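Local coordinates for amino acid adenylation domain-containing protein (Bacillus stratosphericus LAMA 585, PDB 6ULY) that probably activates an alpha-keto acid as its acyl adenylate, serving as an adenylation domain of a nonribosomal depsipeptide synthetase, at residues A15-L18 / Q19-L22; Q44-A47 / Q48-G51; G202-A206 / N207-Q211; M229-L232 / V233-T237. All coordinates share one frame; numbering follows the deposited sequence.

Contact 1. Residues A15-L18 / Q19-L22; sequences AQTL and QDVL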
loop_
_atom_site.group_PDB
_atom_site.type_symbol
_atom_site.label_atom_id
_atom_site.label_comp_id
_atom_site.label_asym_id
_atom_site.label_seq_id
_atom_site.Cartn_x
_atom_site.Cartn_y
_atom_site.Cartn_z
ATOM N N ALA A 15 -1.388 14.654 -36.072
ATOM C CA ALA A 15 -0.042 14.620 -35.515
ATOM C C ALA A 15 0.222 13.302 -34.797
ATOM O O ALA A 15 -0.684 12.673 -34.243
ATOM C CB ALA A 15 0.159 15.788 -34.552
ATOM N N GLN A 16 1.494 12.892 -34.802
ATOM C CA GLN A 16 1.913 11.629 -34.213
ATOM C C GLN A 16 2.814 11.795 -33.002
ATOM O O GLN A 16 2.910 10.866 -32.190
ATOM C CB GLN A 16 2.644 10.780 -35.263
ATOM C CG GLN A 16 1.803 10.485 -36.491
ATOM C CD GLN A 16 0.606 9.615 -36.169
ATOM O OE1 GLN A 16 0.755 8.493 -35.680
ATOM N NE2 GLN A 16 -0.591 10.132 -36.428
ATOM N N THR A 17 3.484 12.937 -32.873
ATOM C CA THR A 17 4.235 13.313 -31.687
ATOM C C THR A 17 3.735 14.665 -31.190
ATOM O O THR A 17 3.056 15.402 -31.910
ATOM C CB THR A 17 5.742 13.388 -31.973
ATOM O OG1 THR A 17 6.433 13.820 -30.795
ATOM C CG2 THR A 17 6.045 14.369 -33.108
ATOM N N LEU A 18 4.077 14.994 -29.943
ATOM C CA LEU A 18 3.642 16.272 -29.393
ATOM C C LEU A 18 4.349 17.447 -30.054
ATOM O O LEU A 18 3.809 18.556 -30.053
ATOM C CB LEU A 18 3.866 16.312 -27.880
ATOM C CG LEU A 18 2.953 15.437 -27.009
ATOM C CD1 LEU A 18 3.101 15.836 -25.548
ATOM C CD2 LEU A 18 1.489 15.512 -27.419
ATOM N N GLN A 19 5.542 17.234 -30.614
ATOM C CA GLN A 19 6.192 18.286 -31.386
ATOM C C GLN A 19 5.324 18.716 -32.562
ATOM O O GLN A 19 5.181 19.912 -32.834
ATOM C CB GLN A 19 7.557 17.809 -31.879
ATOM C CG GLN A 19 8.602 17.687 -30.785
ATOM C CD GLN A 19 9.914 17.124 -31.296
ATOM O OE1 GLN A 19 10.201 17.179 -32.490
ATOM N NE2 GLN A 19 10.714 16.571 -30.392
ATOM N N ASP A 20 4.729 17.750 -33.266
ATOM C CA ASP A 20 3.839 18.083 -34.373
ATOM C C ASP A 20 2.584 18.796 -33.884
ATOM O O ASP A 20 2.026 19.630 -34.606
ATOM C CB ASP A 20 3.464 16.813 -35.146
ATOM C CG ASP A 20 4.680 16.036 -35.629
ATOM O OD1 ASP A 20 5.761 16.643 -35.800
ATOM O OD2 ASP A 20 4.552 14.809 -35.838
ATOM N N VAL A 21 2.126 18.487 -32.669
ATOM C CA VAL A 21 0.976 19.192 -32.109
ATOM C C VAL A 21 1.307 20.669 -31.937
ATOM O O VAL A 21 0.535 21.551 -32.333
ATOM C CB VAL A 21 0.549 18.549 -30.774
ATOM C CG1 VAL A 21 -0.497 19.409 -30.079
ATOM C CG2 VAL A 21 0.014 17.134 -30.999
ATOM N N LEU A 22 2.477 20.955 -31.363
ATOM C CA LEU A 22 2.878 22.337 -31.130
ATOM C C LEU A 22 3.109 23.071 -32.443
ATOM O O LEU A 22 2.761 24.251 -32.571
ATOM C CB LEU A 22 4.136 22.366 -30.262
ATOM C CG LEU A 22 4.642 23.745 -29.838
ATOM C CD1 LEU A 22 3.582 24.482 -29.035
ATOM C CD2 LEU A 22 5.928 23.619 -29.043
#

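Contact 2. Residues Q44-A47 / Q48-G51; sequences QSYA and QLQG. With SO4 (sulfate ion), chain F.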
loop_
_atom_site.group_PDB
_atom_site.type_symbol
_atom_site.label_atom_id
_atom_site.label_comp_id
_atom_site.label_asym_id
_atom_site.label_seq_id
_atom_site.Cartn_x
_atom_site.Cartn_y
_atom_site.Cartn_z
ATOM N N GLN A 44 -0.065 34.250 -24.176
ATOM C CA GLN A 44 1.061 33.532 -24.770
ATOM C C GLN A 44 0.492 32.712 -25.922
ATOM O O GLN A 44 -0.020 31.611 -25.704
ATOM C CB GLN A 44 1.761 32.646 -23.750
ATOM C CG GLN A 44 3.003 31.929 -24.276
ATOM C CD GLN A 44 3.434 30.776 -23.376
ATOM O OE1 GLN A 44 2.597 30.060 -22.833
ATOM N NE2 GLN A 44 4.742 30.601 -23.210
ATOM N N SER A 45 0.570 33.260 -27.131
ATOM C CA SER A 45 0.083 32.540 -28.296
ATOM C C SER A 45 0.815 31.209 -28.434
ATOM O O SER A 45 1.907 31.006 -27.893
ATOM C CB SER A 45 0.280 33.369 -29.563
ATOM O OG SER A 45 1.658 33.500 -29.866
ATOM N N TYR A 46 0.201 30.288 -29.181
ATOM C CA TYR A 46 0.880 29.030 -29.467
ATOM C C TYR A 46 2.190 29.272 -30.204
ATOM O O TYR A 46 3.150 28.508 -30.033
ATOM C CB TYR A 46 -0.039 28.108 -30.267
ATOM C CG TYR A 46 -1.194 27.564 -29.451
ATOM C CD1 TYR A 46 -0.984 27.009 -28.188
ATOM C CD2 TYR A 46 -2.494 27.616 -29.933
ATOM C CE1 TYR A 46 -2.036 26.516 -27.437
ATOM C CE2 TYR A 46 -3.551 27.132 -29.190
ATOM C CZ TYR A 46 -3.315 26.579 -27.942
ATOM O OH TYR A 46 -4.360 26.091 -27.193
ATOM N N ALA A 47 2.257 30.337 -31.009
ATOM C CA ALA A 47 3.516 30.719 -31.639
ATOM C C ALA A 47 4.516 31.214 -30.602
ATOM O O ALA A 47 5.698 30.859 -30.651
ATOM C CB ALA A 47 3.268 31.796 -32.700
ATOM N N GLN A 48 4.061 32.037 -29.655
ATOM C CA GLN A 48 4.941 32.476 -28.576
ATOM C C GLN A 48 5.375 31.300 -27.710
ATOM O O GLN A 48 6.544 31.209 -27.312
ATOM C CB GLN A 48 4.240 33.540 -27.729
ATOM C CG GLN A 48 4.075 34.893 -28.419
ATOM C CD GLN A 48 3.403 35.917 -27.529
ATOM O OE1 GLN A 48 2.178 35.942 -27.404
ATOM N NE2 GLN A 48 4.203 36.766 -26.898
ATOM N N LEU A 49 4.451 30.383 -27.413
ATOM C CA LEU A 49 4.809 29.211 -26.619
ATOM C C LEU A 49 5.949 28.438 -27.270
ATOM O O LEU A 49 6.899 28.029 -26.590
ATOM C CB LEU A 49 3.582 28.318 -26.430
ATOM C CG LEU A 49 3.799 26.966 -25.746
ATOM C CD1 LEU A 49 4.411 27.127 -24.357
ATOM C CD2 LEU A 49 2.482 26.208 -25.665
ATOM N N GLN A 50 5.889 28.248 -28.588
ATOM C CA GLN A 50 6.943 27.503 -29.269
ATOM C C GLN A 50 8.294 28.186 -29.091
ATOM O O GLN A 50 9.293 27.537 -28.757
ATOM C CB GLN A 50 6.599 27.353 -30.751
ATOM C CG GLN A 50 7.498 26.378 -31.500
ATOM C CD GLN A 50 7.107 26.232 -32.956
ATOM O OE1 GLN A 50 6.505 27.133 -33.543
ATOM N NE2 GLN A 50 7.438 25.089 -33.545
ATOM N N GLY A 51 8.344 29.501 -29.317
ATOM C CA GLY A 51 9.585 30.228 -29.113
ATOM C C GLY A 51 10.017 30.243 -27.659
ATOM O O GLY A 51 11.189 30.016 -27.346
HETATM S S SO4 F . 7.977 38.247 -27.481
HETATM O O1 SO4 F . 6.799 37.440 -27.618
HETATM O O2 SO4 F . 8.883 37.624 -26.558
HETATM O O3 SO4 F . 8.616 38.382 -28.759
HETATM O O4 SO4 F . 7.613 39.544 -26.993
#

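Contact 3. Residues G202-A206 / N207-Q211; sequences GTVAA and NQFTQ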
loop_
_atom_site.group_PDB
_atom_site.type_symbol
_atom_site.label_atom_id
_atom_site.label_comp_id
_atom_site.label_asym_id
_atom_site.label_seq_id
_atom_site.Cartn_x
_atom_site.Cartn_y
_atom_site.Cartn_z
ATOM N N GLY A 202 -9.205 10.302 -29.225
ATOM C CA GLY A 202 -10.473 9.735 -28.801
ATOM C C GLY A 202 -11.349 10.755 -28.101
ATOM O O GLY A 202 -12.556 10.825 -28.344
ATOM N N THR A 203 -10.750 11.565 -27.224
ATOM C CA THR A 203 -11.518 12.571 -26.497
ATOM C C THR A 203 -12.085 13.624 -27.443
ATOM O O THR A 203 -13.243 14.034 -27.304
ATOM C CB THR A 203 -10.637 13.224 -25.427
ATOM O OG1 THR A 203 -10.363 12.271 -24.391
ATOM C CG2 THR A 203 -11.317 14.457 -24.824
ATOM N N VAL A 204 -11.284 14.070 -28.415
ATOM C CA VAL A 204 -11.758 15.073 -29.367
ATOM C C VAL A 204 -12.938 14.537 -30.169
ATOM O O VAL A 204 -13.920 15.252 -30.408
ATOM C CB VAL A 204 -10.607 15.516 -30.288
ATOM C CG1 VAL A 204 -11.137 16.347 -31.455
ATOM C CG2 VAL A 204 -9.572 16.300 -29.498
ATOM N N ALA A 205 -12.864 13.273 -30.596
ATOM C CA ALA A 205 -13.925 12.712 -31.428
ATOM C C ALA A 205 -15.215 12.518 -30.640
ATOM O O ALA A 205 -16.308 12.769 -31.161
ATOM C CB ALA A 205 -13.474 11.382 -32.031
ATOM N N ALA A 206 -15.112 12.053 -29.393
ATOM C CA ALA A 206 -16.316 11.804 -28.603
ATOM C C ALA A 206 -17.014 13.107 -28.231
ATOM O O ALA A 206 -18.250 13.176 -28.227
ATOM C CB ALA A 206 -15.964 11.007 -27.347
ATOM N N ASN A 207 -16.248 14.147 -27.917
ATOM C CA ASN A 207 -16.814 15.428 -27.517
ATOM C C ASN A 207 -17.002 16.394 -28.678
ATOM O O ASN A 207 -17.631 17.440 -28.494
ATOM C CB ASN A 207 -15.922 16.093 -26.466
ATOM C CG ASN A 207 -15.939 15.364 -25.150
ATOM O OD1 ASN A 207 -16.870 15.513 -24.359
ATOM N ND2 ASN A 207 -14.904 14.566 -24.900
ATOM N N GLN A 208 -16.473 16.075 -29.860
ATOM C CA GLN A 208 -16.542 16.972 -31.013
ATOM C C GLN A 208 -15.851 18.297 -30.708
ATOM O O GLN A 208 -16.298 19.366 -31.129
ATOM C CB GLN A 208 -17.990 17.194 -31.454
ATOM C CG GLN A 208 -18.692 15.916 -31.901
ATOM C CD GLN A 208 -20.139 16.142 -32.299
ATOM O OE1 GLN A 208 -20.429 16.913 -33.215
ATOM N NE2 GLN A 208 -21.055 15.469 -31.610
ATOM N N PHE A 209 -14.755 18.228 -29.958
ATOM C CA PHE A 209 -13.948 19.413 -29.717
ATOM C C PHE A 209 -13.421 19.962 -31.037
ATOM O O PHE A 209 -13.173 19.220 -31.990
ATOM C CB PHE A 209 -12.784 19.089 -28.779
ATOM C CG PHE A 209 -13.204 18.788 -27.362
ATOM C CD1 PHE A 209 -14.332 19.375 -26.810
ATOM C CD2 PHE A 209 -12.462 17.915 -26.582
ATOM C CE1 PHE A 209 -14.707 19.097 -25.510
ATOM C CE2 PHE A 209 -12.835 17.633 -25.285
ATOM C CZ PHE A 209 -13.958 18.225 -24.749
ATOM N N THR A 210 -13.254 21.283 -31.086
ATOM C CA THR A 210 -12.855 21.969 -32.304
ATOM C C THR A 210 -11.923 23.122 -31.964
ATOM O O THR A 210 -11.768 23.509 -30.802
ATOM C CB THR A 210 -14.071 22.500 -33.070
ATOM O OG1 THR A 210 -14.830 23.357 -32.211
ATOM C CG2 THR A 210 -14.952 21.355 -33.547
ATOM N N GLN A 211 -11.308 23.683 -33.009
ATOM C CA GLN A 211 -10.408 24.816 -32.843
ATOM C C GLN A 211 -11.131 26.065 -32.358
ATOM O O GLN A 211 -10.472 27.011 -31.912
ATOM C CB GLN A 211 -9.693 25.118 -34.162
ATOM C CG GLN A 211 -8.664 26.237 -34.068
ATOM C CD GLN A 211 -7.908 26.458 -35.365
ATOM O OE1 GLN A 211 -7.760 27.591 -35.823
ATOM N NE2 GLN A 211 -7.414 25.377 -35.956
#

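Contact 4. Residues M229-L232 / V233-T237; sequences MFHL and VNVYT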
loop_
_atom_site.group_PDB
_atom_site.type_symbol
_atom_site.label_atom_id
_atom_site.label_comp_id
_atom_site.label_asym_id
_atom_site.label_seq_id
_atom_site.Cartn_x
_atom_site.Cartn_y
_atom_site.Cartn_z
ATOM N N MET A 229 -6.438 15.827 -20.725
ATOM C CA MET A 229 -7.831 16.005 -21.122
ATOM C C MET A 229 -8.114 17.430 -21.583
ATOM O O MET A 229 -9.027 17.648 -22.389
ATOM C CB MET A 229 -8.766 15.634 -19.972
ATOM C CG MET A 229 -10.237 15.696 -20.348
ATOM S SD MET A 229 -11.343 15.157 -19.027
ATOM C CE MET A 229 -11.049 16.419 -17.790
ATOM N N PHE A 230 -7.343 18.407 -21.106
ATOM C CA PHE A 230 -7.569 19.802 -21.478
ATOM C C PHE A 230 -6.354 20.388 -22.182
ATOM O O PHE A 230 -6.432 20.662 -23.382
ATOM C CB PHE A 230 -7.976 20.614 -20.248
ATOM C CG PHE A 230 -9.464 20.739 -20.100
ATOM C CD1 PHE A 230 -10.088 21.961 -20.253
ATOM C CD2 PHE A 230 -10.245 19.618 -19.862
ATOM C CE1 PHE A 230 -11.458 22.074 -20.145
ATOM C CE2 PHE A 230 -11.617 19.723 -19.757
ATOM C CZ PHE A 230 -12.225 20.954 -19.898
ATOM N N HIS A 231 -5.227 20.568 -21.494
ATOM C CA HIS A 231 -4.117 21.290 -22.108
ATOM C C HIS A 231 -3.732 20.674 -23.452
ATOM O O HIS A 231 -3.706 21.367 -24.477
ATOM C CB HIS A 231 -2.918 21.325 -21.162
ATOM C CG HIS A 231 -1.709 21.980 -21.753
ATOM N ND1 HIS A 231 -1.731 23.258 -22.273
ATOM C CD2 HIS A 231 -0.444 21.529 -21.916
ATOM C CE1 HIS A 231 -0.528 23.567 -22.724
ATOM N NE2 HIS A 231 0.271 22.535 -22.521
ATOM N N LEU A 232 -3.445 19.367 -23.476
ATOM C CA LEU A 232 -3.000 18.752 -24.725
ATOM C C LEU A 232 -4.141 18.645 -25.730
ATOM O O LEU A 232 -3.930 18.825 -26.934
ATOM C CB LEU A 232 -2.383 17.380 -24.457
ATOM C CG LEU A 232 -1.007 17.404 -23.789
ATOM C CD1 LEU A 232 -0.508 15.982 -23.564
ATOM C CD2 LEU A 232 0.002 18.203 -24.601
ATOM N N VAL A 233 -5.354 18.349 -25.263
ATOM C CA VAL A 233 -6.508 18.388 -26.156
ATOM C C VAL A 233 -6.635 19.768 -26.786
ATOM O O VAL A 233 -6.965 19.901 -27.971
ATOM C CB VAL A 233 -7.788 18.000 -25.395
ATOM C CG1 VAL A 233 -9.021 18.505 -26.134
ATOM C CG2 VAL A 233 -7.860 16.494 -25.209
ATOM N N ASN A 234 -6.369 20.818 -26.004
ATOM C CA ASN A 234 -6.523 22.177 -26.506
ATOM C C ASN A 234 -5.460 22.503 -27.548
ATOM O O ASN A 234 -5.767 23.063 -28.605
ATOM C CB ASN A 234 -6.465 23.172 -25.345
ATOM C CG ASN A 234 -7.655 23.056 -24.417
ATOM O OD1 ASN A 234 -8.764 22.732 -24.843
ATOM N ND2 ASN A 234 -7.429 23.319 -23.136
ATOM N N VAL A 235 -4.198 22.166 -27.267
ATOM C CA VAL A 235 -3.137 22.410 -28.241
ATOM C C VAL A 235 -3.373 21.586 -29.503
ATOM O O VAL A 235 -3.144 22.060 -30.623
ATOM C CB VAL A 235 -1.757 22.112 -27.624
ATOM C CG1 VAL A 235 -0.643 22.525 -28.578
ATOM C CG2 VAL A 235 -1.597 22.832 -26.294
ATOM N N TYR A 236 -3.843 20.343 -29.343
ATOM C CA TYR A 236 -4.088 19.484 -30.499
ATOM C C TYR A 236 -5.173 20.062 -31.400
ATOM O O TYR A 236 -5.051 20.041 -32.632
ATOM C CB TYR A 236 -4.482 18.080 -30.037
ATOM C CG TYR A 236 -4.766 17.130 -31.179
ATOM C CD1 TYR A 236 -6.059 16.952 -31.659
ATOM C CD2 TYR A 236 -3.738 16.410 -31.780
ATOM C CE1 TYR A 236 -6.322 16.082 -32.708
ATOM C CE2 TYR A 236 -3.991 15.535 -32.825
ATOM C CZ TYR A 236 -5.282 15.375 -33.285
ATOM O OH TYR A 236 -5.532 14.508 -34.325
ATOM N N THR A 237 -6.265 20.545 -30.806
ATOM C CA THR A 237 -7.275 21.257 -31.574
ATOM C C THR A 237 -6.845 22.675 -31.922
ATOM O O THR A 237 -7.502 23.319 -32.745
ATOM C CB THR A 237 -8.600 21.305 -30.807
ATOM O OG1 THR A 237 -8.440 22.072 -29.604
ATOM C CG2 THR A 237 -9.070 19.888 -30.458
#

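Contact 1. Residues A15-L18 / Q19-L22
T17 and D20 meet at the start of helix 18-26, where the chain leaves a loop and T17 takes the N-cap position of the adenylation domain's first helix. Backbone bonds come first. V21 N reaches back to T17 O in a weak bond of 3.3 Å, while L22 N to L18 O is a regular helical bond of 3.0 Å, straight at N-H...O 160°. Ahead of them, the L18 amide, in the first turn, is hydrogen-bonded to H193 ND1 of helix 193-207.

Van der Waals contacts follow. The T17 side chain lies across that of D20 at about a right angle. Its OG1 is anti to the backbone N (chi1 177°), which turns methyl CG2 instead of the hydroxyl against the carboxylate, 3.1 Å from D20 OD2. The A15 methyl, before the cap, closes over the first turn and touches D20 CB at 3.5 Å. L18 and V21 run side by side in the same direction, L18 packing on F85 and L197 and V21 on L197 and V235, so the pair is set against helices 78-91, 193-207 and 224-237.

Long polar side chains tie the loop and helix to their surroundings: the Q19 amide nitrogen bonds to H166 O and V89 O, and that of Q16 to G14 O and V11 O. On the apolar side, V21 CG2 rests 3.8 Å from A15 CB.

Contact 2. Residues Q44-A47 / Q48-G51
S45 and Q48 face each other across the first turn of helix 46-62 as a capping box, each side chain taking the other's backbone amide. The serine hydroxyl sits between its own backbone N and carbonyl carbon (chi1 68°), a rotation that brings OG within 2.8 Å of Q48 N in a nearly straight bond. In return the Q48 chain, extended beyond CG, runs back along the turn to S45, and its OE1 accepts from S45 N at 3.1 Å; the donor stands 35° out of the amide's carbonyl plane. The other end of this amide points outward, NE2 giving a hydrogen bond of 2.8 Å to O1 of a sulfate ion, probably from the crystallisation liquor.

Q44, the last-but-one residue of the strand, turns its amide at 77° to that of Q48 and passes over L49, NE2 lying 3.7 Å from L49 CD1. Y34 and D52 hold the two ends of the Q44 amide. On the inner side L49 CD2 approaches the edge of the Y46 ring, 4.4 Å from Y46 CD1. The Y46 hydroxyl is bound at C239 O.

The sulfate bond may belong to this crystal alone, but the reciprocal capping bonds provide acceptors for two backbone N-H groups at the strand-to-helix junction.

Contact 3. Residues G202-A206 / N207-Q211
N207 grips T203 O twice at the C-terminal end of helix 193-207. Its backbone N makes the ordinary helical bond at 3.1 Å, and its side-chain ND2 comes to the same oxygen at 3.0 Å from the opposite face of the carbonyl plane. T203 O lies close to the amide plane of N207, and with CG anti to the carbonyl carbon (chi1 -69°) the side chain runs alongside T203 toward this oxygen. The remaining amide atom, N207 OD1, accepts from R328 NH1, so both ends of the buried amide have partners. The T203 hydroxyl turns back to N199 O.

V204 O, one residue on, accepts two weak bonds, from Q208 N at 2.7 Å (strongly bent, 116°) and from F209 N at 3.1 Å. The helix breaks here, Q208 having positive phi (60°), and F209 folds back under the last turn. N207 CB stands 3.3 Å above the plane of the F209 ring, over its centre, while T203 CG2 meets ring atom CE2 at 3.6 Å.

K267 makes a cation-pi contact with F209. T203, V204 and F209 all lean on V233 of helix 224-237, and T203 and N207 touch F342, placing this helix end between that helix and the nine-stranded mixed sheet that holds 267-270 and 338-342.

Contact 4. Residues M229-L232 / V233-T237
From M229 the chain is helical, with a wider pi-type turn at 229-232, after which V235 N bonds to H231 O at 2.9 Å and Y236 N to L232 O at 2.8 Å. H231 and V235 point the same way, side by side; methyl CG2 of V235 sits over one face of the imidazole, 4.1 Å from its centroid and 25° off the ring normal, in a CH-pi contact displaced toward the rim. ND1 is hydrogen-bonded to Q241 OE1 and NE2 to the W86 indole nitrogen, so both ring nitrogens are held and the rotation of the imidazole is fixed.

This is the helix of a beta-alpha-beta unit between strands 214-217 and 240-243, and it carries M229, which lines the pocket of the keto acyl adenylate. The F230 and N234 side chains are neighbours on this helix, though their fine placement in the model is doubtful. N234 OD1 accepts from K267 NZ. V233, with CG2 anti to its carbonyl carbon, sets this methyl 3.3 Å from M229 O. L232 packs on L18, V196 and W86, and F230 meets the indole of W269 with planes about 35° apart.

Contact 4 is the most buried, and the other three, all partly buried, touch it. Contact 1 packs on it through V21 CG1 and V235 CG1 (3.5 Å), contact 3 through F209 CD2 and V233 CG1 (3.5 Å), contact 2 through the Y46 ring and V235. Contacts 1 and 2 also meet, L22 against L49, whereas contact 3 touches neither. Both open a helix: contact 2 is closed by a reciprocal capping box, whereas in contact 1 a histidine of another helix takes the first-turn amide. Contact 3 ends a helix with a doubly used carbonyl. Contact 4, in the C-terminal part of helix 224-237, adds a CH-pi contact to its backbone bonds and borders the adenylate pocket.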